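Long-range contacts in CrtC domain-containing protein (Fusarium vanettenii 77-13-4, PDB 7A0Q), which probably acts as a kievitone hydratase, a secreted fungal lyase that adds water to the plant isoflavonoid phytoalexin kievitone: residues V55-T66 and K200-W209; K29-G37 and Y151-A159. All coordinates share one frame; numbering follows the deposited sequence.

From the N terminus the chain first runs as an irregular lead, whose K29-G37 part is met 114 residues on by the turn within Y151-A159, closing contact 2. V55-T66 follows the lead as the first strand of the N-terminal half; it waits for K200-W209, 134 residues on, to close contact 1. Because the segments alternate along the chain, the two closures cross and neither nests in the other. Contact 1 joins two neighbouring strands deep in the molecule, whereas contact 2 fastens the lead to a surface connection. Strand 171-189 pairs with both 145-152 and 202-210, and the contacts also touch directly, K29 and P30 packing on S201 and H202.

Contact 1. Residues V55-T66 and K200-W209; sequences VGGSWWSSSYIT and KSHTWYDRQW. With IMD (imidazole), chain F.
In R207 the chain leaves with CG opposite the backbone N and then bends (chi2 73°), bringing the guanidinium back over W59, whose indole lies alongside because its CG is turned opposite the carbonyl carbon. The two planes are only 8° apart, with R207 NH1 3.3 Å from W59 CE2, so the cation-pi stack is face on face but off the centre of the five-membered ring. Bonds in its own plane fix the guanidinium's rotation: R207 NH2 reaches G56 O at 2.7 Å, R207 NH1 shares that oxygen, and the same NH1 meets S58 O at 2.9 Å. S58 O thus holds two donors on opposite faces, R207 NH1 and the backbone N of Q208. W209 covers the guanidinium's other face and carries V55 CG1 over its indole, 3.5 Å from W209 CD1. R207 NE and W59 NE1 are bonded to S50 O and Q51 O of the preceding loop.

These strands, 58-66 and 202-209, are antiparallel neighbours in the lipocalin-like N-terminal half of this CrtC-family protein. On the face bearing W60, D206 OD1 lies in the indole plane of W204 and accepts a nearly straight bond (177°) from W204 NE1 at 2.8 Å, on the carboxylate's anti side. D206 OD2 accepts from N3 of an imidazole, probably left from crystallisation, at 2.8 Å; imidazole C4 sits over one W60 face, and E340 OE2 also bonds the imidazole. On the opposite face, S63 OG and T203 OG1 are hydrogen-bonded at 2.7 Å. Back on the W60 face, the Y64 and H202 rings are almost parallel yet slid apart; Y64 OH and H202 NE2 bond to Q223 and Y336 of the C-terminal barrel.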
loop_
_atom_site.group_PDB
_atom_site.type_symbol
_atom_site.label_atom_id
_atom_site.label_comp_id
_atom_site.label_asym_id
_atom_site.label_seq_id
_atom_site.Cartn_x
_atom_site.Cartn_y
_atom_site.Cartn_z
ATOM N N VAL A 55 -9.288 -12.735 11.203
ATOM C CA VAL A 55 -10.119 -11.680 10.624
ATOM C C VAL A 55 -10.176 -11.811 9.109
ATOM O O VAL A 55 -11.153 -11.377 8.480
ATOM C CB VAL A 55 -9.595 -10.307 11.089
ATOM C CG1 VAL A 55 -10.345 -9.144 10.421
ATOM C CG2 VAL A 55 -9.708 -10.198 12.602
ATOM N N GLY A 56 -9.153 -12.421 8.503
ATOM C CA GLY A 56 -9.115 -12.663 7.075
ATOM C C GLY A 56 -8.657 -11.436 6.308
ATOM O O GLY A 56 -8.314 -10.401 6.882
ATOM N N GLY A 57 -8.648 -11.560 4.984
ATOM C CA GLY A 57 -8.438 -10.412 4.113
ATOM C C GLY A 57 -6.987 -10.273 3.654
ATOM O O GLY A 57 -6.377 -11.239 3.176
ATOM N N SER A 58 -6.450 -9.054 3.763
ATOM C CA SER A 58 -5.215 -8.663 3.107
ATOM C C SER A 58 -4.318 -7.914 4.088
ATOM O O SER A 58 -4.794 -7.098 4.877
ATOM C CB SER A 58 -5.544 -7.794 1.878
ATOM O OG SER A 58 -4.406 -7.139 1.349
ATOM N N TRP A 59 -3.015 -8.211 4.030
ATOM C CA TRP A 59 -1.989 -7.576 4.856
ATOM C C TRP A 59 -0.896 -7.100 3.903
ATOM O O TRP A 59 -0.444 -7.877 3.060
ATOM C CB TRP A 59 -1.422 -8.559 5.897
ATOM C CG TRP A 59 -2.407 -9.095 6.920
ATOM C CD1 TRP A 59 -2.578 -8.651 8.195
ATOM C CD2 TRP A 59 -3.325 -10.200 6.759
ATOM N NE1 TRP A 59 -3.545 -9.397 8.839
ATOM C CE2 TRP A 59 -4.020 -10.347 7.972
ATOM C CE3 TRP A 59 -3.636 -11.057 5.694
ATOM C CZ2 TRP A 59 -5.003 -11.328 8.162
ATOM C CZ3 TRP A 59 -4.606 -12.040 5.884
ATOM C CH2 TRP A 59 -5.278 -12.164 7.110
ATOM N N TRP A 60 -0.476 -5.837 4.019
ATOM C CA TRP A 60 0.285 -5.203 2.946
ATOM C C TRP A 60 1.236 -4.159 3.512
ATOM O O TRP A 60 0.875 -3.420 4.428
ATOM C CB TRP A 60 -0.712 -4.568 1.968
ATOM C CG TRP A 60 -0.227 -3.967 0.703
ATOM C CD1 TRP A 60 -0.335 -4.509 -0.548
ATOM C CD2 TRP A 60 0.336 -2.657 0.523
ATOM N NE1 TRP A 60 0.149 -3.639 -1.488
ATOM C CE2 TRP A 60 0.568 -2.491 -0.861
ATOM C CE3 TRP A 60 0.669 -1.616 1.396
ATOM C CZ2 TRP A 60 1.133 -1.333 -1.395
ATOM C CZ3 TRP A 60 1.224 -0.450 0.860
ATOM C CH2 TRP A 60 1.451 -0.324 -0.522
ATOM N N SER A 61 2.454 -4.104 2.971
ATOM C CA SER A 61 3.401 -3.084 3.403
ATOM C C SER A 61 4.222 -2.586 2.226
ATOM O O SER A 61 4.613 -3.360 1.346
ATOM C CB SER A 61 4.345 -3.591 4.522
ATOM O OG SER A 61 5.190 -4.665 4.115
ATOM N N SER A 62 4.457 -1.277 2.211
ATOM C CA SER A 62 5.418 -0.659 1.298
ATOM C C SER A 62 6.432 0.132 2.118
ATOM O O SER A 62 6.074 1.099 2.799
ATOM C CB SER A 62 4.702 0.205 0.260
ATOM O OG SER A 62 4.070 1.332 0.851
ATOM N N SER A 63 7.687 -0.308 2.089
ATOM C CA SER A 63 8.742 0.328 2.866
ATOM C C SER A 63 9.577 1.217 1.964
ATOM O O SER A 63 10.075 0.761 0.929
ATOM C CB SER A 63 9.634 -0.715 3.542
ATOM O OG SER A 63 8.896 -1.501 4.459
ATOM N N TYR A 64 9.694 2.483 2.350
ATOM C CA TYR A 64 10.527 3.466 1.673
ATOM C C TYR A 64 11.826 3.553 2.464
ATOM O O TYR A 64 11.839 4.092 3.574
ATOM C CB TYR A 64 9.810 4.812 1.619
ATOM C CG TYR A 64 8.433 4.763 0.977
ATOM C CD1 TYR A 64 7.303 4.432 1.719
ATOM C CD2 TYR A 64 8.276 5.052 -0.376
ATOM C CE1 TYR A 64 6.042 4.395 1.122
ATOM C CE2 TYR A 64 7.040 5.022 -0.979
ATOM C CZ TYR A 64 5.926 4.693 -0.231
ATOM O OH TYR A 64 4.714 4.675 -0.869
ATOM N N ILE A 65 12.909 3.012 1.903
ATOM C CA ILE A 65 14.101 2.659 2.668
ATOM C C ILE A 65 15.285 3.506 2.209
ATOM O O ILE A 65 15.505 3.670 1.008
ATOM C CB ILE A 65 14.428 1.161 2.512
ATOM C CG1 ILE A 65 13.446 0.301 3.324
ATOM C CG2 ILE A 65 15.878 0.879 2.911
ATOM C CD1 ILE A 65 13.471 -1.158 2.948
ATOM N N THR A 66 16.028 4.053 3.169
ATOM C CA THR A 66 17.421 4.439 2.963
ATOM C C THR A 66 18.276 3.490 3.792
ATOM O O THR A 66 18.002 3.294 4.979
ATOM C CB THR A 66 17.695 5.886 3.385
ATOM O OG1 THR A 66 16.756 6.771 2.759
ATOM C CG2 THR A 66 19.116 6.296 2.982
ATOM N N LYS A 200 15.900 7.436 8.271
ATOM C CA LYS A 200 15.675 7.892 6.908
ATOM C C LYS A 200 14.848 6.879 6.129
ATOM O O LYS A 200 15.023 6.697 4.925
ATOM C CB LYS A 200 17.005 8.188 6.220
ATOM C CG LYS A 200 17.703 9.397 6.848
ATOM C CD LYS A 200 19.085 9.644 6.272
ATOM C CE LYS A 200 19.690 10.918 6.871
ATOM N NZ LYS A 200 21.080 11.159 6.390
ATOM N N SER A 201 13.902 6.239 6.816
ATOM C CA SER A 201 13.062 5.195 6.239
ATOM C C SER A 201 11.669 5.309 6.857
ATOM O O SER A 201 11.494 5.881 7.935
ATOM C CB SER A 201 13.626 3.794 6.529
ATOM O OG SER A 201 14.905 3.591 5.919
ATOM N N HIS A 202 10.670 4.748 6.174
ATOM C CA HIS A 202 9.371 4.562 6.816
ATOM C C HIS A 202 8.590 3.520 6.040
ATOM O O HIS A 202 8.887 3.238 4.882
ATOM C CB HIS A 202 8.562 5.865 6.913
ATOM C CG HIS A 202 8.151 6.429 5.586
ATOM N ND1 HIS A 202 6.877 6.286 5.065
ATOM C CD2 HIS A 202 8.851 7.145 4.672
ATOM C CE1 HIS A 202 6.815 6.894 3.891
ATOM N NE2 HIS A 202 8.000 7.417 3.628
ATOM N N THR A 203 7.587 2.951 6.697
ATOM C CA THR A 203 6.756 1.924 6.080
ATOM C C THR A 203 5.301 2.345 6.172
ATOM O O THR A 203 4.843 2.771 7.236
ATOM C CB THR A 203 6.960 0.558 6.760
ATOM O OG1 THR A 203 8.303 0.120 6.538
ATOM C CG2 THR A 203 6.002 -0.505 6.201
ATOM N N TRP A 204 4.579 2.229 5.061
ATOM C CA TRP A 204 3.129 2.329 5.063
ATOM C C TRP A 204 2.616 0.900 5.142
ATOM O O TRP A 204 2.842 0.102 4.225
ATOM C CB TRP A 204 2.610 3.028 3.812
ATOM C CG TRP A 204 1.090 3.151 3.744
ATOM C CD1 TRP A 204 0.163 2.134 3.778
ATOM C CD2 TRP A 204 0.346 4.365 3.614
ATOM N NE1 TRP A 204 -1.114 2.652 3.668
ATOM C CE2 TRP A 204 -1.025 4.019 3.568
ATOM C CE3 TRP A 204 0.706 5.715 3.520
ATOM C CZ2 TRP A 204 -2.032 4.978 3.433
ATOM C CZ3 TRP A 204 -0.300 6.666 3.373
ATOM C CH2 TRP A 204 -1.649 6.293 3.345
ATOM N N TYR A 205 1.967 0.576 6.251
ATOM C CA TYR A 205 1.312 -0.705 6.437
ATOM C C TYR A 205 -0.181 -0.513 6.191
ATOM O O TYR A 205 -0.801 0.381 6.776
ATOM C CB TYR A 205 1.582 -1.227 7.851
ATOM C CG TYR A 205 0.779 -2.454 8.201
ATOM C CD1 TYR A 205 1.226 -3.721 7.813
ATOM C CD2 TYR A 205 -0.403 -2.356 8.932
ATOM C CE1 TYR A 205 0.504 -4.854 8.127
ATOM C CE2 TYR A 205 -1.142 -3.493 9.247
ATOM C CZ TYR A 205 -0.675 -4.730 8.849
ATOM O OH TYR A 205 -1.400 -5.851 9.177
ATOM N N ASP A 206 -0.753 -1.328 5.310
ATOM C CA ASP A 206 -2.168 -1.206 4.975
ATOM C C ASP A 206 -2.880 -2.517 5.272
ATOM O O ASP A 206 -2.461 -3.582 4.802
ATOM C CB ASP A 206 -2.377 -0.818 3.503
ATOM C CG ASP A 206 -3.604 0.033 3.312
ATOM O OD1 ASP A 206 -3.560 1.227 3.667
ATOM O OD2 ASP A 206 -4.616 -0.502 2.821
ATOM N N ARG A 207 -3.956 -2.433 6.040
ATOM C CA ARG A 207 -4.731 -3.597 6.460
ATOM C C ARG A 207 -6.140 -3.477 5.908
ATOM O O ARG A 207 -6.798 -2.456 6.118
ATOM C CB ARG A 207 -4.763 -3.669 7.988
ATOM C CG ARG A 207 -5.667 -4.722 8.538
ATOM C CD ARG A 207 -5.118 -6.118 8.340
ATOM N NE ARG A 207 -6.022 -7.090 8.965
ATOM C CZ ARG A 207 -6.618 -8.094 8.322
ATOM N NH1 ARG A 207 -6.404 -8.291 7.012
ATOM N NH2 ARG A 207 -7.415 -8.914 8.996
ATOM N N GLN A 208 -6.607 -4.509 5.212
ATOM C CA GLN A 208 -7.908 -4.424 4.555
ATOM C C GLN A 208 -8.599 -5.772 4.591
ATOM O O GLN A 208 -7.988 -6.793 4.279
ATOM C CB GLN A 208 -7.762 -3.957 3.102
ATOM C CG GLN A 208 -9.112 -3.706 2.423
ATOM C CD GLN A 208 -8.979 -2.947 1.124
ATOM O OE1 GLN A 208 -7.869 -2.659 0.668
ATOM N NE2 GLN A 208 -10.120 -2.611 0.515
ATOM N N TRP A 209 -9.888 -5.765 4.924
ATOM C CA TRP A 209 -10.656 -7.006 4.925
ATOM C C TRP A 209 -12.091 -6.665 4.535
ATOM O O TRP A 209 -12.512 -5.514 4.631
ATOM C CB TRP A 209 -10.548 -7.733 6.282
ATOM C CG TRP A 209 -11.154 -7.054 7.497
ATOM C CD1 TRP A 209 -12.302 -7.420 8.146
ATOM C CD2 TRP A 209 -10.639 -5.919 8.213
ATOM N NE1 TRP A 209 -12.530 -6.588 9.210
ATOM C CE2 TRP A 209 -11.535 -5.652 9.274
ATOM C CE3 TRP A 209 -9.516 -5.094 8.051
ATOM C CZ2 TRP A 209 -11.333 -4.609 10.177
ATOM C CZ3 TRP A 209 -9.332 -4.043 8.928
ATOM C CH2 TRP A 209 -10.239 -3.810 9.984
HETATM N N1 IMD F . -4.264 -1.680 -1.962
HETATM C C2 IMD F . -4.864 -0.915 -1.021
HETATM N N3 IMD F . -4.101 -0.954 0.101
HETATM C C4 IMD F . -3.030 -1.729 -0.137
HETATM C C5 IMD F . -3.128 -2.187 -1.437
HETATM O O HOH W 1 -4.136 -4.902 2.731
#

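Contact 2. Residues K29-G37 and Y151-A159; sequences KPENSKTTG and YDATTGAVA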
loop_
_atom_site.group_PDB
_atom_site.type_symbol
_atom_site.label_atom_id
_atom_site.label_comp_id
_atom_site.label_asym_id
_atom_site.label_seq_id
_atom_site.Cartn_x
_atom_site.Cartn_y
_atom_site.Cartn_z
ATOM N N LYS A 29 11.376 9.400 6.052
ATOM C CA LYS A 29 11.604 9.463 7.490
ATOM C C LYS A 29 10.337 9.030 8.212
ATOM O O LYS A 29 9.233 9.210 7.681
ATOM C CB LYS A 29 12.021 10.876 7.928
ATOM C CG LYS A 29 11.008 11.953 7.612
ATOM C CD LYS A 29 11.560 13.351 7.920
ATOM C CE LYS A 29 12.717 13.708 6.989
ATOM N NZ LYS A 29 13.169 15.130 7.110
ATOM N N PRO A 30 10.448 8.467 9.408
ATOM C CA PRO A 30 9.257 8.013 10.128
ATOM C C PRO A 30 8.592 9.139 10.902
ATOM O O PRO A 30 9.197 10.166 11.222
ATOM C CB PRO A 30 9.809 6.959 11.086
ATOM C CG PRO A 30 11.196 7.475 11.403
ATOM C CD PRO A 30 11.690 8.146 10.141
ATOM N N GLU A 31 7.319 8.920 11.211
ATOM C CA GLU A 31 6.676 9.722 12.235
ATOM C C GLU A 31 6.980 9.136 13.606
ATOM O O GLU A 31 7.495 8.019 13.739
ATOM C CB GLU A 31 5.165 9.815 11.984
ATOM C CG GLU A 31 4.876 10.690 10.787
ATOM C CD GLU A 31 3.406 10.728 10.396
ATOM O OE1 GLU A 31 2.649 9.804 10.773
ATOM O OE2 GLU A 31 3.022 11.698 9.708
ATOM N N ASN A 32 6.687 9.920 14.645
ATOM C CA ASN A 32 6.863 9.470 16.017
ATOM C C ASN A 32 5.636 9.898 16.824
ATOM O O ASN A 32 5.720 10.636 17.803
ATOM C CB ASN A 32 8.160 10.015 16.623
ATOM C CG ASN A 32 8.440 9.452 18.012
ATOM O OD1 ASN A 32 8.165 8.281 18.292
ATOM N ND2 ASN A 32 8.995 10.285 18.883
ATOM N N SER A 33 4.468 9.417 16.413
ATOM C CA SER A 33 3.206 9.790 17.034
ATOM C C SER A 33 2.461 8.544 17.500
ATOM O O SER A 33 2.892 7.407 17.285
ATOM C CB SER A 33 2.345 10.601 16.062
ATOM O OG SER A 33 2.492 10.118 14.743
ATOM N N LYS A 34 1.319 8.775 18.139
ATOM C CA LYS A 34 0.474 7.689 18.615
ATOM C C LYS A 34 -0.430 7.210 17.484
ATOM O O LYS A 34 -0.934 8.017 16.700
ATOM C CB LYS A 34 -0.363 8.145 19.812
ATOM C CG LYS A 34 0.463 8.876 20.880
ATOM C CD LYS A 34 1.639 8.009 21.327
ATOM C CE LYS A 34 1.716 7.892 22.843
ATOM N NZ LYS A 34 2.144 6.530 23.268
ATOM N N THR A 35 -0.665 5.895 17.429
ATOM C CA THR A 35 -1.311 5.286 16.261
ATOM C C THR A 35 -2.750 5.768 16.082
ATOM O O THR A 35 -3.197 6.015 14.951
ATOM C CB THR A 35 -1.278 3.756 16.381
ATOM O OG1 THR A 35 0.008 3.331 16.860
ATOM C CG2 THR A 35 -1.528 3.110 15.031
ATOM N N THR A 36 -3.504 5.887 17.169
ATOM C CA THR A 36 -4.892 6.315 17.089
ATOM C C THR A 36 -5.085 7.730 17.612
ATOM O O THR A 36 -6.226 8.177 17.765
ATOM C CB THR A 36 -5.802 5.331 17.835
ATOM O OG1 THR A 36 -5.214 4.996 19.098
ATOM C CG2 THR A 36 -5.975 4.051 17.017
ATOM N N GLY A 37 -3.989 8.432 17.900
ATOM C CA GLY A 37 -4.059 9.838 18.261
ATOM C C GLY A 37 -4.882 10.071 19.510
ATOM O O GLY A 37 -4.690 9.431 20.547
ATOM N N TYR A 151 8.678 -3.054 11.619
ATOM C CA TYR A 151 8.208 -1.679 11.707
ATOM C C TYR A 151 7.284 -1.524 12.906
ATOM O O TYR A 151 6.680 -2.483 13.394
ATOM C CB TYR A 151 7.529 -1.197 10.399
ATOM C CG TYR A 151 6.714 -2.250 9.684
ATOM C CD1 TYR A 151 7.324 -3.190 8.860
ATOM C CD2 TYR A 151 5.332 -2.310 9.846
ATOM C CE1 TYR A 151 6.579 -4.175 8.225
ATOM C CE2 TYR A 151 4.586 -3.288 9.216
ATOM C CZ TYR A 151 5.213 -4.209 8.404
ATOM O OH TYR A 151 4.468 -5.186 7.782
ATOM N N ASP A 152 7.218 -0.286 13.384
ATOM C CA ASP A 152 6.556 0.092 14.627
ATOM C C ASP A 152 5.615 1.241 14.283
ATOM O O ASP A 152 6.055 2.254 13.727
ATOM C CB ASP A 152 7.615 0.500 15.666
ATOM C CG ASP A 152 7.037 0.975 16.993
ATOM O OD1 ASP A 152 5.803 1.087 17.146
ATOM O OD2 ASP A 152 7.852 1.243 17.914
ATOM N N ALA A 153 4.329 1.074 14.594
ATOM C CA ALA A 153 3.281 1.962 14.085
ATOM C C ALA A 153 3.240 3.289 14.848
ATOM O O ALA A 153 2.215 3.702 15.390
ATOM C CB ALA A 153 1.935 1.256 14.137
ATOM N N THR A 154 4.385 3.976 14.834
ATOM C CA THR A 154 4.570 5.297 15.422
ATOM C C THR A 154 3.967 6.399 14.553
ATOM O O THR A 154 4.612 7.418 14.300
ATOM C CB THR A 154 6.072 5.540 15.612
ATOM O OG1 THR A 154 6.695 5.616 14.314
ATOM C CG2 THR A 154 6.690 4.417 16.408
ATOM N N THR A 155 2.730 6.206 14.087
ATOM C CA THR A 155 2.208 7.006 12.989
ATOM C C THR A 155 0.683 7.015 13.068
ATOM O O THR A 155 0.064 5.978 13.328
ATOM C CB THR A 155 2.710 6.448 11.644
ATOM O OG1 THR A 155 2.286 7.288 10.564
ATOM C CG2 THR A 155 2.239 4.988 11.419
ATOM N N GLY A 156 0.092 8.193 12.875
ATOM C CA GLY A 156 -1.359 8.328 12.983
ATOM C C GLY A 156 -2.087 7.596 11.859
ATOM O O GLY A 156 -1.749 7.744 10.679
ATOM N N ALA A 157 -3.093 6.796 12.222
ATOM C CA ALA A 157 -3.763 5.955 11.236
ATOM C C ALA A 157 -4.586 6.774 10.247
ATOM O O ALA A 157 -5.144 7.827 10.583
ATOM C CB ALA A 157 -4.687 4.939 11.918
ATOM N N VAL A 158 -4.627 6.279 9.007
ATOM C CA VAL A 158 -5.563 6.732 7.976
ATOM C C VAL A 158 -6.759 5.795 8.058
ATOM O O VAL A 158 -6.646 4.612 7.733
ATOM C CB VAL A 158 -4.933 6.677 6.577
ATOM C CG1 VAL A 158 -5.944 7.079 5.496
ATOM C CG2 VAL A 158 -3.660 7.532 6.508
ATOM N N ALA A 159 -7.899 6.319 8.509
ATOM C CA ALA A 159 -9.125 5.535 8.656
ATOM C C ALA A 159 -9.956 5.767 7.396
ATOM O O ALA A 159 -10.703 6.748 7.299
ATOM C CB ALA A 159 -9.879 5.940 9.921
HETATM O O HOH W 2 0.660 11.069 13.311
#
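T35 and T154, with E31 beside them, carry most of this surface contact, in which the irregular N-terminal lead lies across the connection between strands 145-152 and 158-168 of the lipocalin-like N-terminal half. That connection is sharply folded, with consecutive inverse gamma turns centred on A153 and T154, and its backbone carbonyls become acceptors for the lead.

T35 bonds to it through both its hydroxyl and its backbone carbonyl. With OG1 set opposite the carbonyl carbon (chi1 -42°), T35 OG1 donates to A153 O at 2.7 Å, while the backbone T35 O receives A157 N at 2.8 Å. Between these bonds, T35 CA approaches T155 O at 3.3 Å in a CA-H...O contact, and its methyl CG2 packs near the same oxygen.

T154 works in the other direction. T154 OG1, placed between the backbone N and the carbonyl carbon, donates to E31 O at 2.6 Å, arriving from above the carbonyl plane. T154 O in turn accepts from S33 N at 2.9 Å through an almost straight N-H...O (173°).

E31 sends an extended side chain across T155 at about a right angle. One carboxylate oxygen, OE2, forms a salt bridge with R253, which also bonds G156 O through NH1, so the arginine ties the lead and the turn to strand 245-253 of the C-terminal barrel. On the other branch, E31 OE1 accepts a hydrogen bond from T155 OG1 at 2.6 Å, on the anti side and tilted out of the carboxylate plane, while T155 OG1 is itself hydrogen-bonded to S180 N.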